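Luciferase-like monooxygenase (Streptomyces bottropensis, PDB 4US5) probably acts as a flavin-utilising monooxygenase of the bacterial luciferase family, inserting one oxygen atom of molecular oxygen into an organic substrate. Local coordinates at residues R33-L38 against S71-G76; L38-F43 against R327-A332; P187-H192 against I222-V227; Q197-A202 against F281-Y286. One frame throughout, in Å; residues are numbered along the deposited sequence. Where two conformers were deposited one is given.

Contact 1: residues R33-L38 against S71-G76; sequences RLADRL and SGIRVG
Asp36, on the last turn of helix 21-38, reaches across to the loop 71-73 and takes three backbone N-H groups on one carboxylate. OD1 accepts two of them: Gly72 N at 2.9 Å through the syn lone pair, and Ile73 N, also 2.9 Å from OD1, nearly in line with the C-O bond. The second oxygen, OD2, receives Ser71 N at 2.9 Å from above the carboxylate plane, 38° out of it. With CG anti to the backbone N (chi1 -172°), the carboxylate swings off the helix flank to meet the loop. Three donors on two oxygens fix its rotation and probably keep it ionised. An asparagine here would probably leave at least one of these N-H groups facing an amide NH2 and loosen the loop. The apolar part is small: Ile73 CD1 rests on Ala35 CB at 3.8 Å, while Ile73 CG2 lies against Asp36 CB at 3.9 Å. The contact thus ties the C-terminal turn of helix 21-38 to the lead-in of strand 74-81. Tyr40 touches both Ala35 and Ile73, Phe43 of strand 42-45 also packs on Ile73, and Arg338 bonds to the carbonyl of Asp36.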
loop_
_atom_site.group_PDB
_atom_site.type_symbol
_atom_site.label_atom_id
_atom_site.label_comp_id
_atom_site.label_asym_id
_atom_site.label_seq_id
_atom_site.Cartn_x
_atom_site.Cartn_y
_atom_site.Cartn_z
ATOM N N ARG B 33 -4.524 -17.675 2.071
ATOM C CA ARG B 33 -4.084 -18.836 1.286
ATOM C C ARG B 33 -5.079 -20.002 1.440
ATOM O O ARG B 33 -5.486 -20.627 0.453
ATOM C CB ARG B 33 -2.700 -19.280 1.723
ATOM C CG ARG B 33 -1.560 -18.355 1.326
ATOM C CD ARG B 33 -0.284 -19.066 1.802
ATOM N NE ARG B 33 0.939 -18.301 1.694
ATOM C CZ ARG B 33 1.683 -17.938 2.727
ATOM N NH1 ARG B 33 1.303 -18.227 3.970
ATOM N NH2 ARG B 33 2.798 -17.259 2.513
ATOM N N LEU B 34 -5.534 -20.228 2.664
ATOM C CA LEU B 34 -6.555 -21.271 2.911
ATOM C C LEU B 34 -7.841 -20.966 2.179
ATOM O O LEU B 34 -8.395 -21.826 1.471
ATOM C CB LEU B 34 -6.790 -21.454 4.390
ATOM C CG LEU B 34 -7.843 -22.511 4.764
ATOM C CD1 LEU B 34 -7.390 -23.912 4.286
ATOM C CD2 LEU B 34 -8.068 -22.530 6.234
ATOM N N ALA B 35 -8.308 -19.727 2.322
ATOM C CA ALA B 35 -9.531 -19.306 1.680
ATOM C C ALA B 35 -9.441 -19.405 0.172
ATOM O O ALA B 35 -10.410 -19.796 -0.511
ATOM C CB ALA B 35 -9.884 -17.895 2.128
ATOM N N ASP B 36 -8.271 -19.087 -0.380
ATOM C CA ASP B 36 -8.049 -19.237 -1.801
ATOM C C ASP B 36 -8.221 -20.719 -2.200
ATOM O O ASP B 36 -9.002 -21.033 -3.126
ATOM C CB ASP B 36 -6.628 -18.732 -2.143
ATOM C CG ASP B 36 -6.332 -18.666 -3.633
ATOM O OD1 ASP B 36 -7.193 -18.319 -4.432
ATOM O OD2 ASP B 36 -5.144 -18.879 -3.978
ATOM N N ARG B 37 -7.528 -21.597 -1.517
ATOM C CA ARG B 37 -7.572 -23.055 -1.824
ATOM C C ARG B 37 -8.971 -23.632 -1.660
ATOM O O ARG B 37 -9.368 -24.487 -2.427
ATOM C CB ARG B 37 -6.619 -23.816 -0.915
ATOM C CG ARG B 37 -5.168 -23.555 -1.328
ATOM C CD ARG B 37 -4.169 -24.443 -0.641
ATOM N NE ARG B 37 -4.412 -24.558 0.812
ATOM C CZ ARG B 37 -3.880 -23.738 1.740
ATOM N NH1 ARG B 37 -3.065 -22.738 1.396
ATOM N NH2 ARG B 37 -4.137 -23.936 3.026
ATOM N N LEU B 38 -9.701 -23.172 -0.654
ATOM C CA LEU B 38 -11.022 -23.742 -0.339
ATOM C C LEU B 38 -12.162 -23.266 -1.217
ATOM O O LEU B 38 -13.229 -23.868 -1.198
ATOM C CB LEU B 38 -11.375 -23.476 1.122
ATOM C CG LEU B 38 -10.567 -24.245 2.153
ATOM C CD1 LEU B 38 -10.962 -23.786 3.545
ATOM C CD2 LEU B 38 -10.764 -25.750 2.010
ATOM N N SER B 71 -4.139 -16.897 -5.892
ATOM C CA SER B 71 -4.329 -16.920 -7.333
ATOM C C SER B 71 -5.720 -16.686 -7.796
ATOM O O SER B 71 -5.914 -16.063 -8.831
ATOM C CB SER B 71 -3.870 -18.280 -7.911
ATOM O OG SER B 71 -2.507 -18.474 -7.609
ATOM N N GLY B 72 -6.699 -17.273 -7.119
ATOM C CA GLY B 72 -8.087 -17.221 -7.625
ATOM C C GLY B 72 -9.035 -16.288 -6.875
ATOM O O GLY B 72 -9.880 -15.657 -7.461
ATOM N N ILE B 73 -8.896 -16.249 -5.574
ATOM C CA ILE B 73 -9.736 -15.382 -4.726
ATOM C C ILE B 73 -9.539 -13.930 -5.109
ATOM O O ILE B 73 -8.421 -13.491 -5.384
ATOM C CB ILE B 73 -9.410 -15.669 -3.253
ATOM C CG1 ILE B 73 -10.522 -15.167 -2.303
ATOM C CG2 ILE B 73 -8.046 -15.118 -2.850
ATOM C CD1 ILE B 73 -10.388 -15.766 -0.929
ATOM N N ARG B 74 -10.613 -13.154 -5.107
ATOM C CA ARG B 74 -10.496 -11.718 -5.229
ATOM C C ARG B 74 -9.950 -11.163 -3.891
ATOM O O ARG B 74 -10.090 -11.805 -2.851
ATOM C CB ARG B 74 -11.846 -11.091 -5.543
ATOM C CG ARG B 74 -12.428 -11.538 -6.905
ATOM C CD ARG B 74 -13.712 -10.797 -7.233
ATOM N NE ARG B 74 -13.441 -9.382 -7.404
ATOM C CZ ARG B 74 -12.903 -8.828 -8.503
ATOM N NH1 ARG B 74 -12.654 -9.558 -9.592
ATOM N NH2 ARG B 74 -12.611 -7.557 -8.514
ATOM N N VAL B 75 -9.219 -10.065 -3.969
ATOM C CA VAL B 75 -8.614 -9.445 -2.769
ATOM C C VAL B 75 -8.888 -7.996 -2.798
ATOM O O VAL B 75 -8.824 -7.333 -3.863
ATOM C CB VAL B 75 -7.091 -9.690 -2.714
ATOM C CG1 VAL B 75 -6.536 -9.317 -1.378
ATOM C CG2 VAL B 75 -6.756 -11.145 -3.002
ATOM N N GLY B 76 -9.242 -7.427 -1.646
ATOM C CA GLY B 76 -9.549 -6.025 -1.609
ATOM C C GLY B 76 -9.782 -5.464 -0.229
ATOM O O GLY B 76 -9.518 -6.136 0.791
#

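Contact 2: residues L38-F43 against R327-A332; sequences LGYERF and RLLAEA
Leu38 and Tyr40 meet helix 319-332 from the connection between helix 21-38 and strand 42-45, where Gly39, at positive phi (99°), closes the helix in a Schellman motif and the CA atoms of Leu38 and Ala330 come within 6.5 Å. This is an alpha-to-beta connection of the TIM barrel, set against the last helix of the chain. Ala330 is the small residue both side chains share. Leu38 CD1 packs on Ala330 CB at 4.0 Å and also reaches Arg327 CA at 3.9 Å. Tyr40 CE1 approaches the same Ala330 methyl, again at 4.0 Å, and the ring meets it obliquely. A chi1 of -75° sets Tyr40 CG opposite its carbonyl carbon, and from there the ring extends to the helix, crossing Leu329 at about a right angle. Leu7 of strand 6-11 and Leu335 also touch this ring. These contacts are of carbon on carbon, while the phenol oxygen has a polar partner one residue before 327-332: Tyr40 OH is hydrogen-bonded to the carbonyl of Tyr326, and the same oxygen lies 3.7 Å from Leu329 CB.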
loop_
_atom_site.group_PDB
_atom_site.type_symbol
_atom_site.label_atom_id
_atom_site.label_comp_id
_atom_site.label_asym_id
_atom_site.label_seq_id
_atom_site.Cartn_x
_atom_site.Cartn_y
_atom_site.Cartn_z
ATOM N N LEU B 38 -9.701 -23.172 -0.654
ATOM C CA LEU B 38 -11.022 -23.742 -0.339
ATOM C C LEU B 38 -12.162 -23.266 -1.217
ATOM O O LEU B 38 -13.229 -23.868 -1.198
ATOM C CB LEU B 38 -11.375 -23.476 1.122
ATOM C CG LEU B 38 -10.567 -24.245 2.153
ATOM C CD1 LEU B 38 -10.962 -23.786 3.545
ATOM C CD2 LEU B 38 -10.764 -25.750 2.010
ATOM N N GLY B 39 -11.969 -22.200 -1.955
ATOM C CA GLY B 39 -12.972 -21.683 -2.871
ATOM C C GLY B 39 -13.797 -20.526 -2.362
ATOM O O GLY B 39 -14.883 -20.270 -2.857
ATOM N N TYR B 40 -13.292 -19.798 -1.360
ATOM C CA TYR B 40 -13.937 -18.523 -1.002
ATOM C C TYR B 40 -13.857 -17.545 -2.179
ATOM O O TYR B 40 -12.897 -17.567 -2.966
ATOM C CB TYR B 40 -13.308 -17.949 0.291
ATOM C CG TYR B 40 -13.726 -18.660 1.569
ATOM C CD1 TYR B 40 -13.231 -19.895 1.903
ATOM C CD2 TYR B 40 -14.567 -18.029 2.490
ATOM C CE1 TYR B 40 -13.613 -20.529 3.089
ATOM C CE2 TYR B 40 -14.960 -18.636 3.671
ATOM C CZ TYR B 40 -14.496 -19.884 3.969
ATOM O OH TYR B 40 -14.865 -20.513 5.116
ATOM N N GLU B 41 -14.849 -16.681 -2.304
ATOM C CA GLU B 41 -14.957 -15.757 -3.438
ATOM C C GLU B 41 -13.991 -14.582 -3.371
ATOM O O GLU B 41 -13.351 -14.250 -4.372
ATOM C CB GLU B 41 -16.369 -15.171 -3.576
ATOM C CG GLU B 41 -17.450 -16.188 -3.731
ATOM C CD GLU B 41 -17.331 -17.021 -4.986
ATOM O OE1 GLU B 41 -16.905 -16.459 -6.047
ATOM O OE2 GLU B 41 -17.589 -18.243 -4.859
ATOM N N ARG B 42 -13.933 -13.924 -2.202
ATOM C CA ARG B 42 -13.091 -12.737 -1.997
ATOM C C ARG B 42 -12.570 -12.686 -0.571
ATOM O O ARG B 42 -13.150 -13.274 0.346
ATOM C CB ARG B 42 -13.809 -11.430 -2.352
ATOM C CG ARG B 42 -14.945 -11.005 -1.409
ATOM C CD ARG B 42 -15.891 -10.005 -2.058
ATOM N NE ARG B 42 -16.768 -10.621 -3.063
ATOM C CZ ARG B 42 -16.859 -10.243 -4.345
ATOM N NH1 ARG B 42 -16.083 -9.284 -4.851
ATOM N NH2 ARG B 42 -17.726 -10.847 -5.142
ATOM N N PHE B 43 -11.485 -11.954 -0.401
ATOM C CA PHE B 43 -10.841 -11.774 0.886
ATOM C C PHE B 43 -10.697 -10.264 1.050
ATOM O O PHE B 43 -9.958 -9.618 0.293
ATOM C CB PHE B 43 -9.477 -12.444 0.878
ATOM C CG PHE B 43 -8.802 -12.474 2.245
ATOM C CD1 PHE B 43 -8.119 -11.363 2.726
ATOM C CD2 PHE B 43 -8.883 -13.588 3.041
ATOM C CE1 PHE B 43 -7.529 -11.387 3.958
ATOM C CE2 PHE B 43 -8.277 -13.620 4.269
ATOM C CZ PHE B 43 -7.590 -12.519 4.725
ATOM N N ARG B 327 -12.519 -23.770 7.555
ATOM C CA ARG B 327 -12.525 -25.068 6.877
ATOM C C ARG B 327 -13.891 -25.743 6.990
ATOM O O ARG B 327 -14.439 -26.208 6.015
ATOM C CB ARG B 327 -11.501 -26.001 7.512
ATOM C CG ARG B 327 -10.119 -25.809 7.011
ATOM C CD ARG B 327 -9.336 -27.124 7.152
ATOM N NE ARG B 327 -7.922 -26.878 7.111
ATOM C CZ ARG B 327 -7.203 -26.921 5.994
ATOM N NH1 ARG B 327 -7.786 -27.219 4.837
ATOM N NH2 ARG B 327 -5.893 -26.663 6.037
ATOM N N LEU B 328 -14.430 -25.749 8.184
ATOM C CA LEU B 328 -15.746 -26.387 8.433
ATOM C C LEU B 328 -16.854 -25.675 7.688
ATOM O O LEU B 328 -17.749 -26.315 7.108
ATOM C CB LEU B 328 -16.054 -26.416 9.923
ATOM C CG LEU B 328 -15.209 -27.315 10.789
ATOM C CD1 LEU B 328 -15.476 -27.012 12.248
ATOM C CD2 LEU B 328 -15.447 -28.806 10.472
ATOM N N LEU B 329 -16.766 -24.340 7.599
ATOM C CA LEU B 329 -17.744 -23.583 6.832
ATOM C C LEU B 329 -17.701 -23.878 5.321
ATOM O O LEU B 329 -18.741 -23.988 4.673
ATOM C CB LEU B 329 -17.571 -22.059 7.052
ATOM C CG LEU B 329 -18.049 -21.490 8.361
ATOM C CD1 LEU B 329 -17.540 -20.045 8.535
ATOM C CD2 LEU B 329 -19.568 -21.546 8.401
ATOM N N ALA B 330 -16.506 -23.951 4.757
ATOM C CA ALA B 330 -16.370 -24.271 3.369
ATOM C C ALA B 330 -17.051 -25.620 3.063
ATOM O O ALA B 330 -17.684 -25.775 2.016
ATOM C CB ALA B 330 -14.909 -24.339 2.971
ATOM N N GLU B 331 -16.830 -26.588 3.923
ATOM C CA GLU B 331 -17.419 -27.955 3.754
ATOM C C GLU B 331 -18.961 -27.876 3.913
ATOM O O GLU B 331 -19.706 -28.368 3.081
ATOM C CB GLU B 331 -16.820 -28.893 4.799
ATOM C CG GLU B 331 -17.325 -30.339 4.753
ATOM C CD GLU B 331 -16.798 -31.206 5.921
ATOM O OE1 GLU B 331 -16.371 -30.666 6.978
ATOM O OE2 GLU B 331 -16.835 -32.450 5.781
ATOM N N ALA B 332 -19.417 -27.143 4.913
ATOM C CA ALA B 332 -20.865 -27.002 5.117
ATOM C C ALA B 332 -21.586 -26.327 3.961
ATOM O O ALA B 332 -22.726 -26.678 3.642
ATOM C CB ALA B 332 -21.135 -26.260 6.413
#

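Contact 3: residues P187-H192 against I222-V227; sequences PYAYAH and ILSVVV
Ile222 N gives its hydrogen to Tyr188 O at 2.8 Å, one rung between parallel strands 188-191 and 221-229. Tyr190 then uses both its backbone groups: its N donates to Ile222 O at 2.9 Å, and its O accepts from Ser224 N at 2.8 Å. A weak bond, 3.0 Å, joins His192 N, in the last residue of the inverse gamma turn centred on Ala191, to Ser224 O. On one face Ala189 CB touches Ile222 CB at 3.9 Å. On the other, Leu223, its CG anti to the backbone N (chi1 -165°), brings CD1 obliquely to the Tyr190 ring; CD1 also reaches His192 CB at 4.0 Å. Helix 199-209 covers this second face, completing a beta-alpha-beta crossover in the TIM barrel, and Met301 closes over Leu223 and His192. Further out, Thr195 O holds the Tyr190 hydroxyl, and Tyr188 OH pairs with Ser177. His192 ND1 bonds Thr199 OG1 and NE2 bonds Pro284 O; that carbonyl can only accept, so NE2 carries a hydrogen, and the two bonds keep the imidazole from turning.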
loop_
_atom_site.group_PDB
_atom_site.type_symbol
_atom_site.label_atom_id
_atom_site.label_comp_id
_atom_site.label_asym_id
_atom_site.label_seq_id
_atom_site.Cartn_x
_atom_site.Cartn_y
_atom_site.Cartn_z
ATOM N N PRO B 187 -22.634 -2.334 -5.706
ATOM C CA PRO B 187 -22.651 -3.524 -4.891
ATOM C C PRO B 187 -22.529 -3.100 -3.413
ATOM O O PRO B 187 -21.894 -2.101 -3.119
ATOM C CB PRO B 187 -21.408 -4.292 -5.362
ATOM C CG PRO B 187 -21.122 -3.780 -6.729
ATOM C CD PRO B 187 -21.542 -2.353 -6.702
ATOM N N TYR B 188 -23.166 -3.855 -2.516
ATOM C CA TYR B 188 -23.359 -3.437 -1.168
ATOM C C TYR B 188 -23.115 -4.576 -0.210
ATOM O O TYR B 188 -23.631 -5.650 -0.410
ATOM C CB TYR B 188 -24.798 -2.938 -0.996
ATOM C CG TYR B 188 -25.142 -2.431 0.370
ATOM C CD1 TYR B 188 -24.482 -1.373 0.919
ATOM C CD2 TYR B 188 -26.207 -2.990 1.098
ATOM C CE1 TYR B 188 -24.841 -0.865 2.168
ATOM C CE2 TYR B 188 -26.554 -2.520 2.361
ATOM C CZ TYR B 188 -25.885 -1.449 2.884
ATOM O OH TYR B 188 -26.237 -0.939 4.105
ATOM N N ALA B 189 -22.337 -4.312 0.840
ATOM C CA ALA B 189 -22.108 -5.294 1.880
ATOM C C ALA B 189 -22.581 -4.731 3.207
ATOM O O ALA B 189 -22.082 -3.709 3.678
ATOM C CB ALA B 189 -20.644 -5.647 1.944
ATOM N N TYR B 190 -23.566 -5.390 3.804
ATOM C CA TYR B 190 -24.135 -4.956 5.085
ATOM C C TYR B 190 -23.543 -5.694 6.258
ATOM O O TYR B 190 -23.587 -6.933 6.323
ATOM C CB TYR B 190 -25.663 -5.156 5.124
ATOM C CG TYR B 190 -26.314 -4.551 6.352
ATOM C CD1 TYR B 190 -26.673 -3.229 6.382
ATOM C CD2 TYR B 190 -26.564 -5.319 7.483
ATOM C CE1 TYR B 190 -27.276 -2.671 7.514
ATOM C CE2 TYR B 190 -27.157 -4.778 8.614
ATOM C CZ TYR B 190 -27.493 -3.428 8.623
ATOM O OH TYR B 190 -28.079 -2.881 9.742
ATOM N N ALA B 191 -23.078 -4.937 7.238
ATOM C CA ALA B 191 -22.525 -5.510 8.473
ATOM C C ALA B 191 -23.586 -5.874 9.510
ATOM O O ALA B 191 -23.817 -5.138 10.474
ATOM C CB ALA B 191 -21.476 -4.562 9.084
ATOM N N HIS B 192 -24.120 -7.075 9.375
ATOM C CA HIS B 192 -25.111 -7.579 10.296
ATOM C C HIS B 192 -24.571 -7.622 11.725
ATOM O O HIS B 192 -25.302 -7.313 12.695
ATOM C CB HIS B 192 -25.562 -8.952 9.867
ATOM C CG HIS B 192 -26.320 -9.669 10.916
ATOM N ND1 HIS B 192 -27.625 -9.366 11.232
ATOM C CD2 HIS B 192 -25.903 -10.560 11.845
ATOM C CE1 HIS B 192 -28.003 -10.106 12.260
ATOM N NE2 HIS B 192 -26.992 -10.884 12.608
ATOM N N ILE B 222 -24.070 -8.453 -0.330
ATOM C CA ILE B 222 -23.305 -9.338 0.530
ATOM C C ILE B 222 -23.751 -9.070 1.968
ATOM O O ILE B 222 -23.961 -7.913 2.350
ATOM C CB ILE B 222 -21.780 -9.021 0.407
ATOM C CG1 ILE B 222 -21.271 -9.560 -0.922
ATOM C CG2 ILE B 222 -20.995 -9.602 1.570
ATOM C CD1 ILE B 222 -19.783 -9.334 -1.153
ATOM N N LEU B 223 -23.845 -10.116 2.771
ATOM C CA LEU B 223 -24.080 -9.977 4.185
ATOM C C LEU B 223 -22.804 -10.318 4.974
ATOM O O LEU B 223 -22.308 -11.437 4.865
ATOM C CB LEU B 223 -25.192 -10.925 4.593
ATOM C CG LEU B 223 -25.854 -10.727 5.940
ATOM C CD1 LEU B 223 -26.513 -9.365 6.027
ATOM C CD2 LEU B 223 -26.861 -11.838 6.169
ATOM N N SER B 224 -22.257 -9.344 5.696
ATOM C CA SER B 224 -21.110 -9.589 6.557
ATOM C C SER B 224 -21.565 -10.031 7.914
ATOM O O SER B 224 -22.384 -9.356 8.563
ATOM C CB SER B 224 -20.198 -8.377 6.638
ATOM O OG SER B 224 -19.744 -8.072 5.342
ATOM N N VAL B 225 -21.019 -11.149 8.351
ATOM C CA VAL B 225 -21.439 -11.843 9.548
ATOM C C VAL B 225 -20.209 -12.325 10.293
ATOM O O VAL B 225 -19.253 -12.772 9.678
ATOM C CB VAL B 225 -22.318 -13.078 9.232
ATOM C CG1 VAL B 225 -23.729 -12.656 8.855
ATOM C CG2 VAL B 225 -21.706 -13.949 8.142
ATOM N N VAL B 226 -20.263 -12.255 11.620
ATOM C CA VAL B 226 -19.352 -12.972 12.459
ATOM C C VAL B 226 -19.839 -14.402 12.623
ATOM O O VAL B 226 -21.048 -14.668 12.897
ATOM C CB VAL B 226 -19.220 -12.314 13.836
ATOM C CG1 VAL B 226 -18.554 -13.231 14.827
ATOM C CG2 VAL B 226 -18.453 -11.034 13.732
ATOM N N VAL B 227 -18.930 -15.345 12.408
ATOM C CA VAL B 227 -19.247 -16.737 12.602
ATOM C C VAL B 227 -18.168 -17.383 13.438
ATOM O O VAL B 227 -16.977 -17.138 13.229
ATOM C CB VAL B 227 -19.342 -17.492 11.270
ATOM C CG1 VAL B 227 -19.712 -18.954 11.482
ATOM C CG2 VAL B 227 -20.315 -16.802 10.334
#

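Contact 4: residues Q197-A202 against F281-Y286; sequences QFTREA and FEWPRY
Arg200 NH2 and Glu282 OE2, 2.8 Å apart, form the shorter arm of a side-on salt bridge whose other arm runs from Arg200 NE to Glu282 OE1 at 2.9 Å. Both oxygens are met on the syn side, and the guanidinium and carboxylate planes are nearly coplanar. The bend of Arg200 at chi3 (-73°) brings the guanidinium beside Trp283, whose CH2 lies above one of its faces and whose CZ2 is 3.5 Å from Arg200 NH2, the two planes 37° apart. Thr199 CG2 stands 3.7 Å from Trp283 CZ3 at the indole edge. The contact joins the first turn of helix 199-209, on the outside of the TIM barrel, to the loop leading into strand 286-289. An alanine in place of Trp283 would probably open a gap beside Thr199 and leave the Arg200 guanidinium without the ring it lies against. Just before the helix, Gln197 and Phe281 run side by side, amide and ring planes 9° apart, with Gln197 CB 3.9 Å from Phe281 CD1. A water bridges Gln197 OE1 to Arg285 NH2.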
loop_
_atom_site.group_PDB
_atom_site.type_symbol
_atom_site.label_atom_id
_atom_site.label_comp_id
_atom_site.label_asym_id
_atom_site.label_seq_id
_atom_site.Cartn_x
_atom_site.Cartn_y
_atom_site.Cartn_z
ATOM N N GLN B 197 -30.011 -4.982 14.434
ATOM C CA GLN B 197 -31.407 -4.510 14.553
ATOM C C GLN B 197 -32.030 -4.110 13.206
ATOM O O GLN B 197 -33.234 -4.143 13.074
ATOM C CB GLN B 197 -31.513 -3.358 15.572
ATOM C CG GLN B 197 -30.771 -2.095 15.175
ATOM C CD GLN B 197 -29.379 -2.006 15.794
ATOM O OE1 GLN B 197 -28.618 -3.013 15.870
ATOM N NE2 GLN B 197 -29.028 -0.804 16.237
ATOM N N PHE B 198 -31.225 -3.769 12.200
ATOM C CA PHE B 198 -31.750 -3.282 10.929
ATOM C C PHE B 198 -31.383 -4.099 9.693
ATOM O O PHE B 198 -31.608 -3.669 8.575
ATOM C CB PHE B 198 -31.305 -1.829 10.729
ATOM C CG PHE B 198 -31.829 -0.880 11.796
ATOM C CD1 PHE B 198 -33.188 -0.745 11.999
ATOM C CD2 PHE B 198 -30.970 -0.075 12.518
ATOM C CE1 PHE B 198 -33.684 0.128 12.955
ATOM C CE2 PHE B 198 -31.457 0.816 13.473
ATOM C CZ PHE B 198 -32.822 0.910 13.691
ATOM N N THR B 199 -30.824 -5.287 9.895
ATOM C CA THR B 199 -30.365 -6.087 8.772
ATOM C C THR B 199 -31.449 -6.338 7.732
ATOM O O THR B 199 -31.262 -6.079 6.546
ATOM C CB THR B 199 -29.819 -7.442 9.272
ATOM O OG1 THR B 199 -28.798 -7.197 10.257
ATOM C CG2 THR B 199 -29.235 -8.250 8.111
ATOM N N ARG B 200 -32.587 -6.863 8.169
ATOM C CA ARG B 200 -33.661 -7.158 7.238
ATOM C C ARG B 200 -34.127 -5.913 6.490
ATOM O O ARG B 200 -34.230 -5.920 5.250
ATOM C CB ARG B 200 -34.827 -7.839 7.970
ATOM C CG ARG B 200 -36.003 -8.153 7.052
ATOM C CD ARG B 200 -37.105 -8.810 7.831
ATOM N NE ARG B 200 -36.816 -10.204 8.201
ATOM C CZ ARG B 200 -36.972 -11.250 7.406
ATOM N NH1 ARG B 200 -37.346 -11.105 6.152
ATOM N NH2 ARG B 200 -36.746 -12.457 7.857
ATOM N N GLU B 201 -34.360 -4.836 7.203
ATOM C CA GLU B 201 -34.829 -3.594 6.572
ATOM C C GLU B 201 -33.813 -3.040 5.590
ATOM O O GLU B 201 -34.170 -2.608 4.479
ATOM C CB GLU B 201 -35.185 -2.520 7.621
ATOM C CG GLU B 201 -35.668 -1.210 7.021
ATOM C CD GLU B 201 -35.950 -0.106 8.033
ATOM O OE1 GLU B 201 -35.907 -0.349 9.255
ATOM O OE2 GLU B 201 -36.228 1.021 7.591
ATOM N N ALA B 202 -32.545 -3.019 5.997
ATOM C CA ALA B 202 -31.483 -2.493 5.155
ATOM C C ALA B 202 -31.353 -3.256 3.852
ATOM O O ALA B 202 -31.286 -2.646 2.798
ATOM C CB ALA B 202 -30.150 -2.474 5.908
ATOM N N PHE B 281 -32.285 -9.757 18.867
ATOM C CA PHE B 281 -32.623 -9.324 17.531
ATOM C C PHE B 281 -33.304 -10.493 16.832
ATOM O O PHE B 281 -33.340 -11.603 17.339
ATOM C CB PHE B 281 -31.354 -8.908 16.768
ATOM C CG PHE B 281 -30.479 -7.949 17.532
ATOM C CD1 PHE B 281 -30.845 -6.617 17.667
ATOM C CD2 PHE B 281 -29.332 -8.403 18.191
ATOM C CE1 PHE B 281 -30.072 -5.734 18.393
ATOM C CE2 PHE B 281 -28.541 -7.512 18.897
ATOM C CZ PHE B 281 -28.902 -6.173 18.988
ATOM N N GLU B 282 -33.779 -10.254 15.629
ATOM C CA GLU B 282 -34.344 -11.333 14.844
ATOM C C GLU B 282 -33.316 -12.475 14.694
ATOM O O GLU B 282 -33.627 -13.652 14.892
ATOM C CB GLU B 282 -34.784 -10.825 13.484
ATOM C CG GLU B 282 -35.308 -11.962 12.617
ATOM C CD GLU B 282 -35.843 -11.529 11.283
ATOM O OE1 GLU B 282 -35.610 -10.369 10.859
ATOM O OE2 GLU B 282 -36.450 -12.394 10.645
ATOM N N TRP B 283 -32.094 -12.115 14.311
ATOM C CA TRP B 283 -31.026 -13.065 14.126
ATOM C C TRP B 283 -29.926 -12.782 15.135
ATOM O O TRP B 283 -29.689 -11.625 15.479
ATOM C CB TRP B 283 -30.472 -12.987 12.703
ATOM C CG TRP B 283 -31.480 -13.296 11.655
ATOM C CD1 TRP B 283 -32.256 -14.407 11.571
ATOM C CD2 TRP B 283 -31.796 -12.495 10.521
ATOM N NE1 TRP B 283 -33.044 -14.358 10.472
ATOM C CE2 TRP B 283 -32.775 -13.194 9.790
ATOM C CE3 TRP B 283 -31.343 -11.270 10.031
ATOM C CZ2 TRP B 283 -33.317 -12.698 8.601
ATOM C CZ3 TRP B 283 -31.863 -10.806 8.831
ATOM C CH2 TRP B 283 -32.847 -11.517 8.145
ATOM N N PRO B 284 -29.192 -13.830 15.559
ATOM C CA PRO B 284 -28.137 -13.552 16.545
ATOM C C PRO B 284 -27.096 -12.586 15.963
ATOM O O PRO B 284 -26.746 -12.703 14.787
ATOM C CB PRO B 284 -27.528 -14.937 16.821
ATOM C CG PRO B 284 -28.007 -15.832 15.737
ATOM C CD PRO B 284 -29.240 -15.236 15.147
ATOM N N ARG B 285 -26.561 -11.702 16.785
ATOM C CA ARG B 285 -25.542 -10.782 16.315
ATOM C C ARG B 285 -24.326 -11.551 15.751
ATOM O O ARG B 285 -23.793 -11.221 14.675
ATOM C CB ARG B 285 -25.068 -9.869 17.429
ATOM C CG ARG B 285 -24.048 -8.837 16.937
ATOM C CD ARG B 285 -23.355 -8.133 18.058
ATOM N NE ARG B 285 -24.252 -7.186 18.729
ATOM C CZ ARG B 285 -24.495 -5.957 18.303
ATOM N NH1 ARG B 285 -23.953 -5.505 17.201
ATOM N NH2 ARG B 285 -25.321 -5.188 18.977
ATOM N N TYR B 286 -23.893 -12.543 16.511
ATOM C CA TYR B 286 -22.789 -13.406 16.143
ATOM C C TYR B 286 -23.326 -14.832 16.040
ATOM O O TYR B 286 -24.048 -15.311 16.929
ATOM C CB TYR B 286 -21.698 -13.356 17.217
ATOM C CG TYR B 286 -21.171 -11.974 17.519
ATOM C CD1 TYR B 286 -21.047 -11.009 16.535
ATOM C CD2 TYR B 286 -20.762 -11.641 18.807
ATOM C CE1 TYR B 286 -20.525 -9.765 16.822
ATOM C CE2 TYR B 286 -20.236 -10.388 19.099
ATOM C CZ TYR B 286 -20.138 -9.458 18.119
ATOM O OH TYR B 286 -19.629 -8.226 18.377
HETATM O O HOH W 1 -26.497 -2.938 17.550
#

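Contacts 1 and 2 form one cluster, their centres 9 Å apart: they share Leu38, and Phe43 N is 2.8 Å from Arg74 O, where strands 42-45 and 74-81 run as neighbours. Contacts 3 and 4 make a second, with centres 11 Å apart, touching where Tyr190 CE1 is 3.3 Å from Ala202 CB. Contacts 1, 2 and 3 all reach the barrel sheet, and contact 3 also touches contact 2 where Leu329 CD1, on helix 319-332, meets Val227 CG1 at 3.8 Å. Contacts 1 and 4 lie on opposite sides of the chain's centre, about 28 Å between centres. Sodium ions are bound about 9 Å from the Ser224 side chain and about 10 Å from that of Leu329, so neither residue coordinates one.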